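Local coordinates for protein 6-phospho-beta-glucosidase BglT (Thermotoga maritima, PDB 1UP7) that hydrolyses cellobiose 6'-phosphate to glucose 6-phosphate and glucose, using NAD+ and a manganese ion in each subunit, at residues I5-G10 with V34-I39; G11-P16 with T289-S294; K45-F50 with E276-A281. All coordinates share one frame; numbering follows the deposited sequence.

Overall arrangement
Contacts 1 and 2 line the NAD site, and contact 3 packs helices behind it, at the seam with the C-terminal part of the chain. Contact 1 is buried and joins neighbouring strands 4-8 and 33-37, mainly through backbone hydrogen bonds and apolar side chains. Contact 2, also buried, is polar: Y14 meets R291 directly, and NAD and glucose 6-phosphate, gripped beside them, carry its clear bonds. Contact 3, nearer the surface, packs helix 41-55 on the end of helix 263-278 by apolar and aromatic groups, with salt bridges inside each segment. Direct links tie them together: D38 to G11 between contacts 1 and 2, and S13 to Y278 between contacts 2 and 3.

Contact 1 (I5-G10 with V34-I39); sequences IAVIGG and VIFYDI. With NAD (nicotinamide-adenine-dinucleotide), chain I.
V7 and F36 lie side by side on one face of a parallel strand pair, the CB of V7 3.6 Å from CD1 of the F36 ring. With chi1 at 178°, both methyls of V7 lean on that ring, and CG2, anti to the carbonyl carbon, also meets CG1 of V34 at 3.7 Å. A6 and I35 pack on the other face through CB and CG2; I8 and Y37 share that face, CG2 of I8 lying at the ring edge beside CD2. Between these faces runs the backbone bonding: I35 N to I5 O, V7 N to I35 O and Y37 N to V7 O. Where the strands end, Y37 O takes two donors, G9 N at 2.8 Å almost in line with the carbonyl and G10 N at 3.1 Å from above its plane.

That turn begins the glycine-rich loop of a Rossmann fold, whose first beta-alpha-beta unit is formed by the two strands and helix 15-25. G9 adopts a positive phi (102°), at which a CB would jam against the preceding carbonyl and crowd NAD O4B; a CB on G10 would press on F36. D38, just past the second strand, receives the adenosine ribose: O2B donates to OD1 at 2.6 Å and O3B to OD2 at 2.7 Å. Next to it, I39 lies against the adenine through CG2 and CD1. Both carboxylate oxygens of D38 have a backbone partner too, D40 N for OD1 and G11 N for OD2, which fixes the group's rotation. Farther out, L18 and V19 of helix 15-25 cover V7 and F36.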
loop_
_atom_site.group_PDB
_atom_site.type_symbol
_atom_site.label_atom_id
_atom_site.label_comp_id
_atom_site.label_asym_id
_atom_site.label_seq_id
_atom_site.Cartn_x
_atom_site.Cartn_y
_atom_site.Cartn_z
ATOM N N ILE A 5 -3.290 25.854 30.252
ATOM C CA ILE A 5 -3.828 24.494 30.093
ATOM C C ILE A 5 -5.293 24.440 30.543
ATOM O O ILE A 5 -5.604 24.818 31.671
ATOM C CB ILE A 5 -3.004 23.466 30.917
ATOM C CG1 ILE A 5 -1.501 23.492 30.580
ATOM C CG2 ILE A 5 -3.589 22.047 30.792
ATOM C CD1 ILE A 5 -0.691 22.622 31.564
ATOM N N ALA A 6 -6.185 23.972 29.672
ATOM C CA ALA A 6 -7.571 23.725 30.075
ATOM C C ALA A 6 -7.784 22.260 30.462
ATOM O O ALA A 6 -7.234 21.344 29.833
ATOM C CB ALA A 6 -8.577 24.142 28.973
ATOM N N VAL A 7 -8.566 22.058 31.518
ATOM C CA VAL A 7 -8.899 20.732 32.003
ATOM C C VAL A 7 -10.426 20.561 31.983
ATOM O O VAL A 7 -11.151 21.251 32.728
ATOM C CB VAL A 7 -8.354 20.464 33.440
ATOM C CG1 VAL A 7 -8.783 19.063 33.926
ATOM C CG2 VAL A 7 -6.870 20.626 33.520
ATOM N N ILE A 8 -10.903 19.652 31.131
ATOM C CA ILE A 8 -12.339 19.463 30.912
ATOM C C ILE A 8 -12.771 18.200 31.684
ATOM O O ILE A 8 -12.350 17.079 31.376
ATOM C CB ILE A 8 -12.665 19.379 29.390
ATOM C CG1 ILE A 8 -11.899 20.448 28.600
ATOM C CG2 ILE A 8 -14.149 19.491 29.127
ATOM C CD1 ILE A 8 -12.132 21.886 29.017
ATOM N N GLY A 9 -13.591 18.421 32.707
ATOM C CA GLY A 9 -13.921 17.419 33.699
ATOM C C GLY A 9 -13.135 17.647 34.992
ATOM O O GLY A 9 -12.640 16.697 35.612
ATOM N N GLY A 10 -13.027 18.911 35.405
ATOM C CA GLY A 10 -12.259 19.278 36.574
ATOM C C GLY A 10 -12.697 18.597 37.861
ATOM O O GLY A 10 -11.900 18.420 38.791
ATOM N N VAL A 34 -3.902 27.119 34.892
ATOM C CA VAL A 34 -4.710 25.948 34.617
ATOM C C VAL A 34 -6.166 26.320 34.881
ATOM O O VAL A 34 -6.519 26.766 35.974
ATOM C CB VAL A 34 -4.244 24.720 35.423
ATOM C CG1 VAL A 34 -5.083 23.515 35.077
ATOM C CG2 VAL A 34 -2.752 24.439 35.100
ATOM N N ILE A 35 -6.988 26.190 33.847
ATOM C CA ILE A 35 -8.399 26.513 33.976
ATOM C C ILE A 35 -9.269 25.258 33.867
ATOM O O ILE A 35 -9.052 24.399 32.998
ATOM C CB ILE A 35 -8.800 27.592 32.969
ATOM C CG1 ILE A 35 -10.232 28.063 33.244
ATOM C CG2 ILE A 35 -8.690 27.048 31.569
ATOM C CD1 ILE A 35 -10.518 29.485 32.711
ATOM N N PHE A 36 -10.255 25.184 34.751
ATOM C CA PHE A 36 -11.073 23.998 34.932
ATOM C C PHE A 36 -12.504 24.258 34.500
ATOM O O PHE A 36 -13.057 25.310 34.814
ATOM C CB PHE A 36 -11.043 23.542 36.413
ATOM C CG PHE A 36 -9.704 23.075 36.874
ATOM C CD1 PHE A 36 -9.309 21.744 36.675
ATOM C CD2 PHE A 36 -8.810 23.958 37.470
ATOM C CE1 PHE A 36 -8.049 21.285 37.095
ATOM C CE2 PHE A 36 -7.532 23.527 37.887
ATOM C CZ PHE A 36 -7.157 22.168 37.710
ATOM N N TYR A 37 -13.079 23.302 33.768
ATOM C CA TYR A 37 -14.481 23.314 33.428
ATOM C C TYR A 37 -15.084 21.946 33.761
ATOM O O TYR A 37 -14.440 20.907 33.540
ATOM C CB TYR A 37 -14.704 23.658 31.940
ATOM C CG TYR A 37 -16.143 23.431 31.564
ATOM C CD1 TYR A 37 -17.139 24.242 32.098
ATOM C CD2 TYR A 37 -16.522 22.346 30.782
ATOM C CE1 TYR A 37 -18.473 24.034 31.830
ATOM C CE2 TYR A 37 -17.876 22.118 30.489
ATOM C CZ TYR A 37 -18.847 22.979 31.022
ATOM O OH TYR A 37 -20.195 22.786 30.777
ATOM N N ASP A 38 -16.310 21.959 34.278
ATOM C CA ASP A 38 -17.104 20.754 34.563
ATOM C C ASP A 38 -18.599 21.140 34.476
ATOM O O ASP A 38 -18.964 22.257 34.811
ATOM C CB ASP A 38 -16.802 20.239 35.992
ATOM C CG ASP A 38 -16.994 18.728 36.150
ATOM O OD1 ASP A 38 -18.159 18.235 36.197
ATOM O OD2 ASP A 38 -16.008 17.948 36.241
ATOM N N ILE A 39 -19.447 20.209 34.049
ATOM C CA ILE A 39 -20.903 20.410 34.026
ATOM C C ILE A 39 -21.482 20.441 35.438
ATOM O O ILE A 39 -22.613 20.903 35.653
ATOM C CB ILE A 39 -21.630 19.304 33.189
ATOM C CG1 ILE A 39 -21.473 17.895 33.826
ATOM C CG2 ILE A 39 -21.190 19.357 31.732
ATOM C CD1 ILE A 39 -22.307 16.756 33.127
HETATM P PA NAD I . -15.803 10.858 36.522
HETATM O O1A NAD I . -17.136 10.227 36.593
HETATM O O2A NAD I . -15.251 11.401 37.858
HETATM O O5B NAD I . -15.983 12.060 35.450
HETATM C C5B NAD I . -15.090 13.144 35.462
HETATM C C4B NAD I . -15.858 14.459 35.443
HETATM O O4B NAD I . -16.441 14.678 34.160
HETATM C C3B NAD I . -16.995 14.561 36.451
HETATM O O3B NAD I . -16.686 15.614 37.352
HETATM C C2B NAD I . -18.232 14.893 35.614
HETATM O O2B NAD I . -19.069 15.842 36.242
HETATM C C1B NAD I . -17.585 15.507 34.385
HETATM N N9A NAD I . -18.407 15.503 33.178
HETATM C C8A NAD I . -19.335 14.578 32.738
HETATM N N7A NAD I . -19.784 15.020 31.543
HETATM C C5A NAD I . -19.143 16.150 31.191
HETATM C C6A NAD I . -19.227 17.006 30.100
HETATM N N6A NAD I . -20.065 16.779 29.095
HETATM N N1A NAD I . -18.416 18.135 30.063
HETATM C C2A NAD I . -17.550 18.413 31.107
HETATM N N3A NAD I . -17.499 17.573 32.193
HETATM C C4A NAD I . -18.282 16.471 32.227
HETATM O O3 NAD I . -14.823 9.738 35.911
HETATM P PN NAD I . -13.227 9.641 36.005
HETATM O O1N NAD I . -13.002 8.342 36.687
HETATM O O2N NAD I . -12.594 10.843 36.502
HETATM O O5D NAD I . -12.754 9.552 34.480
HETATM C C5D NAD I . -13.203 10.410 33.446
HETATM C C4D NAD I . -12.887 9.736 32.101
HETATM O O4D NAD I . -11.490 9.513 31.908
HETATM C C3D NAD I . -13.537 8.366 31.980
HETATM O O3D NAD I . -14.003 8.286 30.667
HETATM C C2D NAD I . -12.403 7.373 32.218
HETATM O O2D NAD I . -12.555 6.121 31.571
HETATM C C1D NAD I . -11.163 8.124 31.790
HETATM N N1N NAD I . -10.093 7.939 32.774
HETATM C C2N NAD I . -9.532 9.102 33.249
HETATM C C3N NAD I . -8.517 9.082 34.175
HETATM C C7N NAD I . -7.962 10.399 34.667
HETATM O O7N NAD I . -6.574 10.638 34.804
HETATM N N7N NAD I . -8.833 11.374 34.968
HETATM C C4N NAD I . -8.075 7.834 34.619
HETATM C C5N NAD I . -8.632 6.631 34.140
HETATM C C6N NAD I . -9.660 6.700 33.200
#

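Contact 2 (G11-P16 with T289-S294). With NAD (nicotinamide-adenine-dinucleotide), chain I; G6P (6-O-phosphono-alpha-D-glucopyranose), chain J.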
loop_
_atom_site.group_PDB
_atom_site.type_symbol
_atom_site.label_atom_id
_atom_site.label_comp_id
_atom_site.label_asym_id
_atom_site.label_seq_id
_atom_site.Cartn_x
_atom_site.Cartn_y
_atom_site.Cartn_z
ATOM N N GLY A 11 -13.960 18.201 37.930
ATOM C CA GLY A 11 -14.452 17.498 39.096
ATOM C C GLY A 11 -14.012 16.050 39.226
ATOM O O GLY A 11 -14.379 15.416 40.207
ATOM N N SER A 12 -13.249 15.510 38.264
ATOM C CA SER A 12 -12.723 14.154 38.398
ATOM C C SER A 12 -11.931 13.987 39.693
ATOM O O SER A 12 -11.204 14.878 40.133
ATOM C CB SER A 12 -11.827 13.725 37.224
ATOM O OG SER A 12 -11.044 12.607 37.610
ATOM N N SER A 13 -12.070 12.820 40.305
ATOM C CA SER A 13 -11.306 12.537 41.515
ATOM C C SER A 13 -9.816 12.325 41.256
ATOM O O SER A 13 -9.042 12.327 42.213
ATOM C CB SER A 13 -11.923 11.424 42.363
ATOM O OG SER A 13 -11.799 10.167 41.733
ATOM N N TYR A 14 -9.412 12.212 39.985
ATOM C CA TYR A 14 -7.985 12.142 39.637
ATOM C C TYR A 14 -7.317 13.516 39.457
ATOM O O TYR A 14 -6.069 13.586 39.334
ATOM C CB TYR A 14 -7.731 11.344 38.341
ATOM C CG TYR A 14 -8.147 9.903 38.320
ATOM C CD1 TYR A 14 -7.417 8.914 38.995
ATOM C CD2 TYR A 14 -9.262 9.509 37.578
ATOM C CE1 TYR A 14 -7.824 7.562 38.935
ATOM C CE2 TYR A 14 -9.669 8.184 37.518
ATOM C CZ TYR A 14 -8.947 7.218 38.187
ATOM O OH TYR A 14 -9.384 5.913 38.070
ATOM N N THR A 15 -8.134 14.580 39.415
ATOM C CA THR A 15 -7.627 15.940 39.172
ATOM C C THR A 15 -6.397 16.315 40.052
ATOM O O THR A 15 -5.424 16.834 39.528
ATOM C CB THR A 15 -8.780 16.958 39.294
ATOM O OG1 THR A 15 -9.593 16.885 38.117
ATOM C CG2 THR A 15 -8.268 18.391 39.320
ATOM N N PRO A 16 -6.426 16.021 41.359
ATOM C CA PRO A 16 -5.291 16.336 42.231
ATOM C C PRO A 16 -4.002 15.701 41.727
ATOM O O PRO A 16 -2.961 16.349 41.755
ATOM C CB PRO A 16 -5.691 15.712 43.581
ATOM C CG PRO A 16 -7.182 15.685 43.550
ATOM C CD PRO A 16 -7.493 15.330 42.122
ATOM N N THR A 289 -5.310 5.525 45.153
ATOM C CA THR A 289 -4.725 4.364 44.434
ATOM C C THR A 289 -5.737 3.227 44.206
ATOM O O THR A 289 -5.588 2.433 43.258
ATOM C CB THR A 289 -3.479 3.824 45.128
ATOM O OG1 THR A 289 -3.760 3.641 46.521
ATOM C CG2 THR A 289 -2.355 4.873 45.090
ATOM N N LYS A 290 -6.768 3.164 45.066
ATOM C CA LYS A 290 -7.941 2.289 44.858
ATOM C C LYS A 290 -8.568 2.437 43.468
ATOM O O LYS A 290 -9.319 1.563 43.015
ATOM C CB LYS A 290 -9.012 2.596 45.892
ATOM C CG LYS A 290 -8.729 2.004 47.256
ATOM C CD LYS A 290 -9.992 1.970 48.132
ATOM C CE LYS A 290 -10.858 0.714 47.877
ATOM N NZ LYS A 290 -11.762 0.453 49.068
ATOM N N ARG A 291 -8.279 3.554 42.791
ATOM C CA ARG A 291 -8.692 3.728 41.399
ATOM C C ARG A 291 -7.607 3.151 40.465
ATOM O O ARG A 291 -6.419 3.096 40.856
ATOM C CB ARG A 291 -8.940 5.216 41.094
ATOM C CG ARG A 291 -9.947 5.926 42.050
ATOM C CD ARG A 291 -11.441 5.813 41.665
ATOM N NE ARG A 291 -11.650 5.406 40.283
ATOM C CZ ARG A 291 -12.246 6.155 39.352
ATOM N NH1 ARG A 291 -12.725 7.364 39.653
ATOM N NH2 ARG A 291 -12.355 5.693 38.109
ATOM N N GLY A 292 -8.006 2.693 39.272
ATOM C CA GLY A 292 -7.092 1.999 38.370
ATOM C C GLY A 292 -6.514 2.960 37.352
ATOM O O GLY A 292 -5.899 2.549 36.346
ATOM N N GLY A 293 -6.685 4.249 37.597
ATOM C CA GLY A 293 -6.294 5.247 36.616
ATOM C C GLY A 293 -4.971 5.907 36.957
ATOM O O GLY A 293 -4.467 6.794 36.246
ATOM N N SER A 294 -4.364 5.463 38.031
ATOM C CA SER A 294 -3.118 6.084 38.419
ATOM C C SER A 294 -2.034 6.135 37.316
ATOM O O SER A 294 -1.964 5.288 36.391
ATOM C CB SER A 294 -2.609 5.474 39.724
ATOM O OG SER A 294 -3.479 5.920 40.780
HETATM P PA NAD I . -15.803 10.858 36.522
HETATM O O1A NAD I . -17.136 10.227 36.593
HETATM O O2A NAD I . -15.251 11.401 37.858
HETATM O O5B NAD I . -15.983 12.060 35.450
HETATM C C5B NAD I . -15.090 13.144 35.462
HETATM C C4B NAD I . -15.858 14.459 35.443
HETATM O O4B NAD I . -16.441 14.678 34.160
HETATM C C3B NAD I . -16.995 14.561 36.451
HETATM O O3B NAD I . -16.686 15.614 37.352
HETATM C C2B NAD I . -18.232 14.893 35.614
HETATM O O2B NAD I . -19.069 15.842 36.242
HETATM C C1B NAD I . -17.585 15.507 34.385
HETATM N N9A NAD I . -18.407 15.503 33.178
HETATM C C8A NAD I . -19.335 14.578 32.738
HETATM N N7A NAD I . -19.784 15.020 31.543
HETATM C C5A NAD I . -19.143 16.150 31.191
HETATM C C6A NAD I . -19.227 17.006 30.100
HETATM N N6A NAD I . -20.065 16.779 29.095
HETATM N N1A NAD I . -18.416 18.135 30.063
HETATM C C2A NAD I . -17.550 18.413 31.107
HETATM N N3A NAD I . -17.499 17.573 32.193
HETATM C C4A NAD I . -18.282 16.471 32.227
HETATM O O3 NAD I . -14.823 9.738 35.911
HETATM P PN NAD I . -13.227 9.641 36.005
HETATM O O1N NAD I . -13.002 8.342 36.687
HETATM O O2N NAD I . -12.594 10.843 36.502
HETATM O O5D NAD I . -12.754 9.552 34.480
HETATM C C5D NAD I . -13.203 10.410 33.446
HETATM C C4D NAD I . -12.887 9.736 32.101
HETATM O O4D NAD I . -11.490 9.513 31.908
HETATM C C3D NAD I . -13.537 8.366 31.980
HETATM O O3D NAD I . -14.003 8.286 30.667
HETATM C C2D NAD I . -12.403 7.373 32.218
HETATM O O2D NAD I . -12.555 6.121 31.571
HETATM C C1D NAD I . -11.163 8.124 31.790
HETATM N N1N NAD I . -10.093 7.939 32.774
HETATM C C2N NAD I . -9.532 9.102 33.249
HETATM C C3N NAD I . -8.517 9.082 34.175
HETATM C C7N NAD I . -7.962 10.399 34.667
HETATM O O7N NAD I . -6.574 10.638 34.804
HETATM N N7N NAD I . -8.833 11.374 34.968
HETATM C C4N NAD I . -8.075 7.834 34.619
HETATM C C5N NAD I . -8.632 6.631 34.140
HETATM C C6N NAD I . -9.660 6.700 33.200
HETATM C C1 G6P J . -6.965 1.065 33.913
HETATM C C2 G6P J . -7.250 1.473 32.441
HETATM C C3 G6P J . -8.090 2.749 32.412
HETATM C C4 G6P J . -9.403 2.443 33.114
HETATM C C5 G6P J . -9.094 2.101 34.584
HETATM C C6 G6P J . -10.372 1.738 35.328
HETATM O O1 G6P J . -6.227 -0.163 34.060
HETATM O O2 G6P J . -6.070 1.692 31.670
HETATM O O3 G6P J . -8.299 3.251 31.088
HETATM O O4 G6P J . -10.323 3.524 32.960
HETATM O O5 G6P J . -8.181 0.978 34.691
HETATM O O6 G6P J . -10.292 2.109 36.695
HETATM P P G6P J . -11.625 2.412 37.546
HETATM O O1P G6P J . -11.154 2.964 38.872
HETATM O O2P G6P J . -12.500 1.200 37.826
HETATM O O3P G6P J . -12.407 3.447 36.789
#
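Y14 and R291 cross at about a right angle, the phenol carbon CZ lying 3.6 Å above the centre of the guanidinium, with the two planes 50° apart. The hydroxyl of Y14 sits over the same guanidinium face, OH to NH2 3.0 Å, but the angle is too poor for a hydrogen bond. Near the backbone, CB of R291 comes within 3.4 Å of Y14 CE1. With CG of Y14 trans to its carbonyl carbon (chi1 -61°), the ring is directed between the cofactor and the 289-294 loop; C4N of the nicotinamide lies over one face, toward the rim, and G293 CA approaches obliquely. A CB on G293 would clash with CZ. Replacing Y14 by an alanine would probably open a gap beside the nicotinamide, leaving it without this packing partner, and uncover the guanidinium face.

The R291 chain bends at chi2 and chi3, curling the guanidinium back so that its edge meets two phosphates. NE donates to G6P O1P at 2.9 Å and NH2 to G6P O3P at 2.6 Å, while NH1 and NH2 share NAD O1N. G292 N adds a fairly straight bond to O1P (166°). On the second terminal oxygen of the NAD phosphate, S12 OG donates to O2N at 2.6 Å and accepts from Y14 N, a capping bond ahead of helix 15-25. N165 ND2 donates to G292 O and S294 O, holding the 292-294 backbone. Such a pairing, a dinucleotide-binding loop facing a phosphate-gripping arginine, is part of the joint cofactor and phosphosugar pocket of this family 4 glycosidase.

Contact 3 (K45-F50 with E276-A281)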
loop_
_atom_site.group_PDB
_atom_site.type_symbol
_atom_site.label_atom_id
_atom_site.label_comp_id
_atom_site.label_asym_id
_atom_site.label_seq_id
_atom_site.Cartn_x
_atom_site.Cartn_y
_atom_site.Cartn_z
ATOM N N LYS A 45 -15.894 22.373 42.474
ATOM C CA LYS A 45 -15.442 23.403 43.400
ATOM C C LYS A 45 -14.686 22.804 44.598
ATOM O O LYS A 45 -13.665 23.342 45.027
ATOM C CB LYS A 45 -16.625 24.249 43.865
ATOM C CG LYS A 45 -16.379 25.109 45.101
ATOM C CD LYS A 45 -15.684 26.420 44.723
ATOM C CE LYS A 45 -15.721 27.417 45.898
ATOM N NZ LYS A 45 -14.564 28.367 45.823
ATOM N N ILE A 46 -15.186 21.688 45.129
ATOM C CA ILE A 46 -14.497 20.979 46.208
ATOM C C ILE A 46 -13.116 20.518 45.739
ATOM O O ILE A 46 -12.123 20.746 46.426
ATOM C CB ILE A 46 -15.324 19.768 46.735
ATOM C CG1 ILE A 46 -16.508 20.235 47.588
ATOM C CG2 ILE A 46 -14.451 18.792 47.542
ATOM C CD1 ILE A 46 -17.749 19.318 47.411
ATOM N N VAL A 47 -13.055 19.905 44.566
ATOM C CA VAL A 47 -11.799 19.412 44.038
ATOM C C VAL A 47 -10.809 20.543 43.741
ATOM O O VAL A 47 -9.639 20.438 44.108
ATOM C CB VAL A 47 -12.030 18.511 42.803
ATOM C CG1 VAL A 47 -10.703 18.016 42.262
ATOM C CG2 VAL A 47 -12.947 17.354 43.160
ATOM N N VAL A 48 -11.284 21.620 43.108
ATOM C CA VAL A 48 -10.435 22.765 42.762
ATOM C C VAL A 48 -9.947 23.551 44.000
ATOM O O VAL A 48 -8.816 24.070 44.009
ATOM C CB VAL A 48 -11.074 23.665 41.696
ATOM C CG1 VAL A 48 -10.298 24.978 41.528
ATOM C CG2 VAL A 48 -11.137 22.905 40.368
ATOM N N ASP A 49 -10.759 23.604 45.055
ATOM C CA ASP A 49 -10.306 24.238 46.289
ATOM C C ASP A 49 -9.152 23.446 46.886
ATOM O O ASP A 49 -8.202 24.020 47.402
ATOM C CB ASP A 49 -11.397 24.333 47.351
ATOM C CG ASP A 49 -12.360 25.466 47.108
ATOM O OD1 ASP A 49 -12.088 26.316 46.236
ATOM O OD2 ASP A 49 -13.438 25.574 47.732
ATOM N N PHE A 50 -9.253 22.117 46.837
ATOM C CA PHE A 50 -8.155 21.251 47.248
ATOM C C PHE A 50 -6.927 21.470 46.337
ATOM O O PHE A 50 -5.813 21.626 46.838
ATOM C CB PHE A 50 -8.615 19.781 47.299
ATOM C CG PHE A 50 -7.520 18.774 47.607
ATOM C CD1 PHE A 50 -6.579 18.995 48.606
ATOM C CD2 PHE A 50 -7.472 17.568 46.919
ATOM C CE1 PHE A 50 -5.583 18.039 48.895
ATOM C CE2 PHE A 50 -6.492 16.610 47.213
ATOM C CZ PHE A 50 -5.541 16.857 48.194
ATOM N N GLU A 276 -15.297 13.443 50.182
ATOM C CA GLU A 276 -15.336 13.833 51.589
ATOM C C GLU A 276 -13.952 14.186 52.146
ATOM O O GLU A 276 -13.806 15.158 52.889
ATOM C CB GLU A 276 -15.996 12.749 52.447
ATOM C CG GLU A 276 -17.514 12.882 52.531
ATOM C CD GLU A 276 -17.966 14.341 52.657
ATOM O OE1 GLU A 276 -17.774 14.941 53.761
ATOM O OE2 GLU A 276 -18.479 14.890 51.636
ATOM N N LYS A 277 -12.947 13.392 51.785
ATOM C CA LYS A 277 -11.571 13.669 52.181
ATOM C C LYS A 277 -11.037 14.947 51.525
ATOM O O LYS A 277 -10.310 15.696 52.157
ATOM C CB LYS A 277 -10.658 12.494 51.839
ATOM C CG LYS A 277 -10.487 11.505 52.968
ATOM C CD LYS A 277 -10.324 10.084 52.436
ATOM C CE LYS A 277 -10.088 9.066 53.580
ATOM N NZ LYS A 277 -9.677 7.756 52.991
ATOM N N TYR A 278 -11.389 15.199 50.260
ATOM C CA TYR A 278 -10.876 16.393 49.575
ATOM C C TYR A 278 -11.323 17.720 50.226
ATOM O O TYR A 278 -10.699 18.751 50.009
ATOM C CB TYR A 278 -11.218 16.401 48.085
ATOM C CG TYR A 278 -10.533 15.368 47.216
ATOM C CD1 TYR A 278 -9.425 14.652 47.655
ATOM C CD2 TYR A 278 -11.032 15.092 45.957
ATOM C CE1 TYR A 278 -8.827 13.695 46.835
ATOM C CE2 TYR A 278 -10.464 14.151 45.154
ATOM C CZ TYR A 278 -9.355 13.453 45.580
ATOM O OH TYR A 278 -8.790 12.516 44.721
ATOM N N ARG A 279 -12.389 17.684 51.028
ATOM C CA ARG A 279 -12.878 18.853 51.763
ATOM C C ARG A 279 -11.796 19.476 52.648
ATOM O O ARG A 279 -11.671 20.713 52.701
ATOM C CB ARG A 279 -14.084 18.482 52.649
ATOM C CG ARG A 279 -15.413 18.255 51.888
ATOM C CD ARG A 279 -16.684 18.416 52.748
ATOM N NE ARG A 279 -17.828 17.715 52.149
ATOM C CZ ARG A 279 -18.727 18.256 51.303
ATOM N NH1 ARG A 279 -18.649 19.536 50.934
ATOM N NH2 ARG A 279 -19.717 17.502 50.822
ATOM N N THR A 280 -11.038 18.623 53.361
ATOM C CA THR A 280 -9.989 19.079 54.290
ATOM C C THR A 280 -8.559 18.653 53.950
ATOM O O THR A 280 -7.628 19.144 54.560
ATOM C CB THR A 280 -10.254 18.626 55.754
ATOM O OG1 THR A 280 -10.384 17.196 55.801
ATOM C CG2 THR A 280 -11.584 19.156 56.284
ATOM N N ALA A 281 -8.367 17.739 53.005
ATOM C CA ALA A 281 -7.032 17.197 52.745
ATOM C C ALA A 281 -5.973 18.284 52.481
ATOM O O ALA A 281 -6.239 19.274 51.779
ATOM C CB ALA A 281 -7.087 16.209 51.588
#
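I46 and R279 bring the two backbones to 6.2 Å between CA atoms, and F50 and Y278 to 6.0 Å, close distances made where the C-terminal part of helix 263-278 and the residues after it pass helix 41-55. The latter follows the second strand of the Rossmann fold, so the contact joins the dinucleotide-binding part of the chain to its C-terminal part. K277 O accepts from both T280 N and A281 N, and the chain turns there to bring A281 beside F50.

F50 carries much of the packing. Its CG is trans to the backbone N (chi1 175°), and the ring reaches to Y278 and A281. The two aromatic planes are tilted by 23° but slid apart, with centroids 5.0 Å distant, so they barely overlap; CD2 and CE2 of F50 meet CD1 of Y278. On its other side the F50 ring meets A281, CE1 to CB at 3.6 Å and CD1 to O at 3.2 Å, a carbonyl also bonded by R53 NH2. V47 lies alongside Y278, CG2 to CD2, and I46 crosses it, CG2 against CB. The phenol OH of Y278 bonds to S13 O, and P16 of helix 15-25 touches both aromatic residues.

Toward the solvent, CD1 of I46 reaches NH1 of R279 at 3.6 Å. The extended arginine is held in place by E276, whose OE2 accepts from NE at 2.9 Å and from NH2 at 3.0 Å.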